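Local coordinates for uncharacterized protein Q99UF4 (PDB 3B2N) that probably regulates transcription as a LuxR-family, DNA-binding response regulator with a CheY-like receiver domain, at residues G27-L32 against E112-I117; D40-I45 against L68-K73. All blocks are in the same frame, centred on the assembly; numbering follows the deposited sequence.

Contact 1: G27-L32 against E112-I117; sequences GDFEIL and ELVETI. With NA (sodium ion), chain B.
The ring of F29 reaches helix 112-117 with its outer carbons and meets two side chains one helical turn apart, V114 and I117. V114 stands at the ring's edge: its CG1 lies near the ring plane, 3.7 Å from F29 CE1. I117 comes obliquely to the ring, its CG2 branch 3.5 Å from F29 CE2 and 3.8 Å from F29 CZ. Both touching methyls are the branches anti to the backbone N, which on V114 corresponds to a chi1 of 162°. The CA–CB bond of F29 already points toward the helix, and with CG anti to the carbonyl carbon (chi1 -56°) the atoms that touch it are CE1, CZ and CE2. No hydrogen bond spans the two segments, so the evidence is for apolar packing alone. G27 adds a looser approach, its CA 4.2 Å from V114 CG1. Its carbonyl turns to a different task: G27 O binds the sodium ion at 2.3 Å, K24 O is a second protein ligand, and two waters also coordinate. One of these waters donates to F29 O, linking the ion to the start of the strand. F29 also packs on I23 of helix 13-26 and on T4 and L6 of strand 4-9, while I117 touches I81 of strand 79-84; edge strand 29-35 and helices 13-26 and 110-121 thus share one apolar layer on the same face of the sheet.

Contact 2: D40-I45 against L68-K73; sequences DAMKLI and LAEIRK
M42 overlaps the side chain of E70, its CG and SD lying over one face of the carboxylate. M42 CG is 3.6 Å from E70 OE1 and equally close to OE2, while M42 SD sits 3.8 Å almost straight above E70 CD and also packs on E70 CB. E70 gets there by running extended beyond CG (chi2 178°), whereas M42 is bent at chi2 and chi3. That bend carries M42 CE on to I71, where it lies 4.1 Å from I71 CG1. None of these approaches is a hydrogen bond; the charge on E70 is paired with K74 through OE2, and that salt bridge probably helps hold the carboxylate beside the methionine. Deeper in the interface, I45 and I71 meet by their terminal methyls, CD1 to CD1 at 4.1 Å, with the side chains at about a right angle. I45 continues onto I7 of strand 4-9 and I71 onto V80 of strand 79-84, so this pair sits between the helices and the sheet. The short helical segments run in nearly the same direction, crossing at -29°, and their axes come no closer than 11.0 Å, a spacing bridged by side chains. Side-by-side helices on a parallel sheet belong to doubly wound alpha/beta folds; five strands in the order 2-1-3-4-5, alternating with helices along the chain, make this one the CheY-like receiver fold.

From the N terminus, the chain first supplies strand 4-9 and helix 13-26, then enters contact 1 at 27-32. Strand 29-35 leads directly into helix 38-48, which carries 40-45; contact 2 closes the shorter loop when 68-73 arrives, with strand 52-55 between. Contact 1 closes only at 112-117, on the last helix, so its loop encloses that of contact 2 and the two do not cross. Their centres are 19 Å apart, on opposite sides of the chain's centre, and their nearest atoms stay about 6 Å apart. Contact 1 joins an edge strand to the final helix, while contact 2 pairs two helices across the sheet from it.

Contact 1: G27-L32 against E112-I117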
loop_
_atom_site.group_PDB
_atom_site.type_symbol
_atom_site.label_atom_id
_atom_site.label_comp_id
_atom_site.label_asym_id
_atom_site.label_seq_id
_atom_site.Cartn_x
_atom_site.Cartn_y
_atom_site.Cartn_z
ATOM N N GLY A 27 -5.411 -8.596 -11.961
ATOM C CA GLY A 27 -4.020 -9.045 -12.016
ATOM C C GLY A 27 -3.811 -10.365 -11.325
ATOM O O GLY A 27 -4.774 -11.002 -10.897
ATOM N N ASP A 28 -2.550 -10.781 -11.221
ATOM C CA ASP A 28 -2.206 -12.092 -10.627
ATOM C C ASP A 28 -1.717 -11.953 -9.183
ATOM O O ASP A 28 -0.527 -12.048 -8.890
ATOM C CB ASP A 28 -1.182 -12.802 -11.505
ATOM C CG ASP A 28 -1.751 -13.153 -12.858
ATOM O OD1 ASP A 28 -2.933 -13.590 -12.916
ATOM O OD2 ASP A 28 -1.037 -12.957 -13.858
ATOM N N PHE A 29 -2.662 -11.723 -8.287
ATOM C CA PHE A 29 -2.350 -11.359 -6.923
ATOM C C PHE A 29 -3.141 -12.228 -5.959
ATOM O O PHE A 29 -4.241 -12.653 -6.271
ATOM C CB PHE A 29 -2.707 -9.878 -6.705
ATOM C CG PHE A 29 -2.029 -8.937 -7.660
ATOM C CD1 PHE A 29 -2.737 -8.360 -8.731
ATOM C CD2 PHE A 29 -0.677 -8.610 -7.505
ATOM C CE1 PHE A 29 -2.096 -7.470 -9.645
ATOM C CE2 PHE A 29 -0.026 -7.721 -8.406
ATOM C CZ PHE A 29 -0.747 -7.154 -9.481
ATOM N N GLU A 30 -2.572 -12.516 -4.795
ATOM C CA GLU A 30 -3.374 -13.004 -3.663
ATOM C C GLU A 30 -3.283 -11.994 -2.498
ATOM O O GLU A 30 -2.194 -11.514 -2.160
ATOM C CB GLU A 30 -2.910 -14.395 -3.241
ATOM C CG GLU A 30 -1.545 -14.429 -2.619
ATOM C CD GLU A 30 -1.182 -15.800 -2.064
ATOM O OE1 GLU A 30 0.006 -16.180 -2.204
ATOM O OE2 GLU A 30 -2.068 -16.490 -1.489
ATOM N N ILE A 31 -4.436 -11.644 -1.936
ATOM C CA ILE A 31 -4.538 -10.668 -0.857
ATOM C C ILE A 31 -4.453 -11.448 0.438
ATOM O O ILE A 31 -5.344 -12.256 0.746
ATOM C CB ILE A 31 -5.895 -9.875 -0.880
ATOM C CG1 ILE A 31 -6.226 -9.297 -2.286
ATOM C CG2 ILE A 31 -5.903 -8.753 0.169
ATOM C CD1 ILE A 31 -5.216 -8.412 -2.903
ATOM N N LEU A 32 -3.402 -11.219 1.214
ATOM C CA LEU A 32 -3.243 -11.934 2.486
ATOM C C LEU A 32 -4.065 -11.359 3.649
ATOM O O LEU A 32 -4.425 -12.081 4.570
ATOM C CB LEU A 32 -1.767 -11.975 2.859
ATOM C CG LEU A 32 -0.840 -13.099 2.454
ATOM C CD1 LEU A 32 -1.352 -13.883 1.267
ATOM C CD2 LEU A 32 0.543 -12.494 2.225
ATOM N N GLU A 112 -4.918 1.048 -13.545
ATOM C CA GLU A 112 -3.603 1.758 -13.513
ATOM C C GLU A 112 -2.777 1.385 -12.267
ATOM O O GLU A 112 -1.567 1.166 -12.320
ATOM C CB GLU A 112 -3.846 3.260 -13.617
ATOM C CG GLU A 112 -4.454 3.625 -15.003
ATOM C CD GLU A 112 -4.976 5.060 -15.116
ATOM O OE1 GLU A 112 -5.526 5.603 -14.139
ATOM O OE2 GLU A 112 -4.842 5.653 -16.210
ATOM N N LEU A 113 -3.458 1.257 -11.139
ATOM C CA LEU A 113 -2.751 0.850 -9.939
ATOM C C LEU A 113 -2.121 -0.546 -10.133
ATOM O O LEU A 113 -0.963 -0.758 -9.777
ATOM C CB LEU A 113 -3.685 0.922 -8.713
ATOM C CG LEU A 113 -3.206 0.213 -7.450
ATOM C CD1 LEU A 113 -1.996 0.917 -6.955
ATOM C CD2 LEU A 113 -4.297 0.147 -6.378
ATOM N N VAL A 114 -2.872 -1.483 -10.715
ATOM C CA VAL A 114 -2.346 -2.821 -11.026
ATOM C C VAL A 114 -1.139 -2.746 -11.980
ATOM O O VAL A 114 -0.127 -3.368 -11.723
ATOM C CB VAL A 114 -3.461 -3.809 -11.548
ATOM C CG1 VAL A 114 -2.854 -5.029 -12.278
ATOM C CG2 VAL A 114 -4.434 -4.226 -10.379
ATOM N N GLU A 115 -1.229 -1.962 -13.042
ATOM C CA GLU A 115 -0.056 -1.760 -13.913
ATOM C C GLU A 115 1.137 -1.275 -13.096
ATOM O O GLU A 115 2.266 -1.767 -13.278
ATOM C CB GLU A 115 -0.329 -0.688 -14.964
ATOM C CG GLU A 115 -1.391 -0.962 -15.979
ATOM C CD GLU A 115 -1.399 0.131 -17.048
ATOM O OE1 GLU A 115 -2.508 0.536 -17.507
ATOM O OE2 GLU A 115 -0.278 0.595 -17.398
ATOM N N THR A 116 0.888 -0.317 -12.187
ATOM C CA THR A 116 1.952 0.214 -11.356
ATOM C C THR A 116 2.592 -0.832 -10.436
ATOM O O THR A 116 3.812 -0.921 -10.347
ATOM C CB THR A 116 1.474 1.437 -10.550
ATOM O OG1 THR A 116 1.045 2.459 -11.479
ATOM C CG2 THR A 116 2.594 1.937 -9.690
ATOM N N ILE A 117 1.774 -1.648 -9.792
ATOM C CA ILE A 117 2.281 -2.727 -8.972
ATOM C C ILE A 117 3.134 -3.682 -9.829
ATOM O O ILE A 117 4.255 -4.076 -9.430
ATOM C CB ILE A 117 1.123 -3.502 -8.361
ATOM C CG1 ILE A 117 0.296 -2.613 -7.409
ATOM C CG2 ILE A 117 1.596 -4.752 -7.700
ATOM C CD1 ILE A 117 -1.066 -3.222 -7.078
HETATM NA NA NA B . -6.489 -12.497 -11.113
HETATM O O HOH W 1 -5.705 -13.657 -8.865
HETATM O O HOH W 2 -6.922 -11.663 -13.449
#

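Contact 2: D40-I45 against L68-K73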
loop_
_atom_site.group_PDB
_atom_site.type_symbol
_atom_site.label_atom_id
_atom_site.label_comp_id
_atom_site.label_asym_id
_atom_site.label_seq_id
_atom_site.Cartn_x
_atom_site.Cartn_y
_atom_site.Cartn_z
ATOM N N ASP A 40 -2.296 -2.036 12.910
ATOM C CA ASP A 40 -2.782 -3.342 12.461
ATOM C C ASP A 40 -2.018 -3.846 11.226
ATOM O O ASP A 40 -1.466 -4.948 11.252
ATOM C CB ASP A 40 -4.293 -3.262 12.176
ATOM C CG ASP A 40 -4.925 -4.631 11.997
ATOM O OD1 ASP A 40 -4.353 -5.585 12.542
ATOM O OD2 ASP A 40 -5.978 -4.761 11.301
ATOM N N ALA A 41 -1.963 -3.020 10.170
ATOM C CA ALA A 41 -1.194 -3.329 8.961
ATOM C C ALA A 41 0.258 -3.726 9.291
ATOM O O ALA A 41 0.743 -4.722 8.791
ATOM C CB ALA A 41 -1.200 -2.140 7.982
ATOM N N MET A 42 0.943 -2.946 10.116
ATOM C CA MET A 42 2.353 -3.217 10.431
ATOM C C MET A 42 2.515 -4.600 11.049
ATOM O O MET A 42 3.433 -5.319 10.689
ATOM C CB MET A 42 2.936 -2.129 11.344
ATOM C CG MET A 42 4.506 -2.086 11.484
ATOM S SD MET A 42 5.410 -1.826 9.913
ATOM C CE MET A 42 6.256 -3.402 9.725
ATOM N N LYS A 43 1.589 -4.973 11.949
ATOM C CA LYS A 43 1.591 -6.291 12.554
ATOM C C LYS A 43 1.306 -7.387 11.521
ATOM O O LYS A 43 2.016 -8.381 11.466
ATOM C CB LYS A 43 0.611 -6.391 13.751
ATOM C CG LYS A 43 0.800 -5.400 14.940
ATOM C CD LYS A 43 2.258 -4.989 15.287
ATOM C CE LYS A 43 3.176 -6.141 15.797
ATOM N NZ LYS A 43 3.191 -6.391 17.293
ATOM N N LEU A 44 0.277 -7.200 10.700
ATOM C CA LEU A 44 -0.023 -8.133 9.604
ATOM C C LEU A 44 1.185 -8.300 8.666
ATOM O O LEU A 44 1.555 -9.409 8.309
ATOM C CB LEU A 44 -1.252 -7.659 8.820
ATOM C CG LEU A 44 -2.548 -7.724 9.618
ATOM C CD1 LEU A 44 -3.583 -6.759 9.087
ATOM C CD2 LEU A 44 -3.072 -9.144 9.612
ATOM N N ILE A 45 1.795 -7.194 8.282
ATOM C CA ILE A 45 2.987 -7.226 7.435
ATOM C C ILE A 45 4.113 -8.091 8.033
ATOM O O ILE A 45 4.677 -8.944 7.349
ATOM C CB ILE A 45 3.456 -5.773 7.119
ATOM C CG1 ILE A 45 2.431 -5.062 6.220
ATOM C CG2 ILE A 45 4.851 -5.713 6.465
ATOM C CD1 ILE A 45 2.602 -3.532 6.203
ATOM N N LEU A 68 5.571 2.804 6.083
ATOM C CA LEU A 68 6.665 2.777 5.101
ATOM C C LEU A 68 8.004 2.989 5.802
ATOM O O LEU A 68 8.952 2.217 5.590
ATOM C CB LEU A 68 6.441 3.856 4.018
ATOM C CG LEU A 68 7.659 4.289 3.166
ATOM C CD1 LEU A 68 8.133 3.123 2.292
ATOM C CD2 LEU A 68 7.263 5.445 2.282
ATOM N N ALA A 69 8.086 4.004 6.658
ATOM C CA ALA A 69 9.343 4.259 7.359
ATOM C C ALA A 69 9.803 3.042 8.148
ATOM O O ALA A 69 10.996 2.729 8.161
ATOM C CB ALA A 69 9.271 5.510 8.262
ATOM N N GLU A 70 8.861 2.340 8.794
ATOM C CA GLU A 70 9.275 1.214 9.644
ATOM C C GLU A 70 9.731 0.025 8.817
ATOM O O GLU A 70 10.681 -0.664 9.191
ATOM C CB GLU A 70 8.163 0.776 10.608
ATOM C CG GLU A 70 8.689 -0.073 11.746
ATOM C CD GLU A 70 7.606 -0.457 12.720
ATOM O OE1 GLU A 70 6.699 0.376 12.970
ATOM O OE2 GLU A 70 7.660 -1.595 13.245
ATOM N N ILE A 71 9.042 -0.230 7.703
ATOM C CA ILE A 71 9.448 -1.309 6.767
ATOM C C ILE A 71 10.880 -1.049 6.273
ATOM O O ILE A 71 11.697 -1.999 6.116
ATOM C CB ILE A 71 8.465 -1.354 5.567
ATOM C CG1 ILE A 71 7.099 -1.821 6.034
ATOM C CG2 ILE A 71 8.946 -2.303 4.410
ATOM C CD1 ILE A 71 6.014 -1.593 4.978
ATOM N N ARG A 72 11.198 0.224 6.030
ATOM C CA ARG A 72 12.543 0.545 5.529
ATOM C C ARG A 72 13.584 0.455 6.643
ATOM O O ARG A 72 14.613 -0.135 6.431
ATOM C CB ARG A 72 12.598 1.902 4.829
ATOM C CG ARG A 72 11.715 1.951 3.592
ATOM C CD ARG A 72 12.140 1.025 2.476
ATOM N NE ARG A 72 11.344 1.229 1.263
ATOM C CZ ARG A 72 10.702 0.262 0.612
ATOM N NH1 ARG A 72 9.996 0.561 -0.471
ATOM N NH2 ARG A 72 10.776 -1.006 1.035
ATOM N N LYS A 73 13.285 0.979 7.834
ATOM C CA LYS A 73 14.199 0.859 8.977
ATOM C C LYS A 73 14.594 -0.602 9.171
ATOM O O LYS A 73 15.755 -0.904 9.436
ATOM C CB LYS A 73 13.586 1.434 10.276
ATOM C CG LYS A 73 13.270 2.964 10.256
ATOM C CD LYS A 73 14.499 3.913 10.443
ATOM C CE LYS A 73 14.076 5.416 10.337
ATOM N NZ LYS A 73 15.192 6.455 10.370
#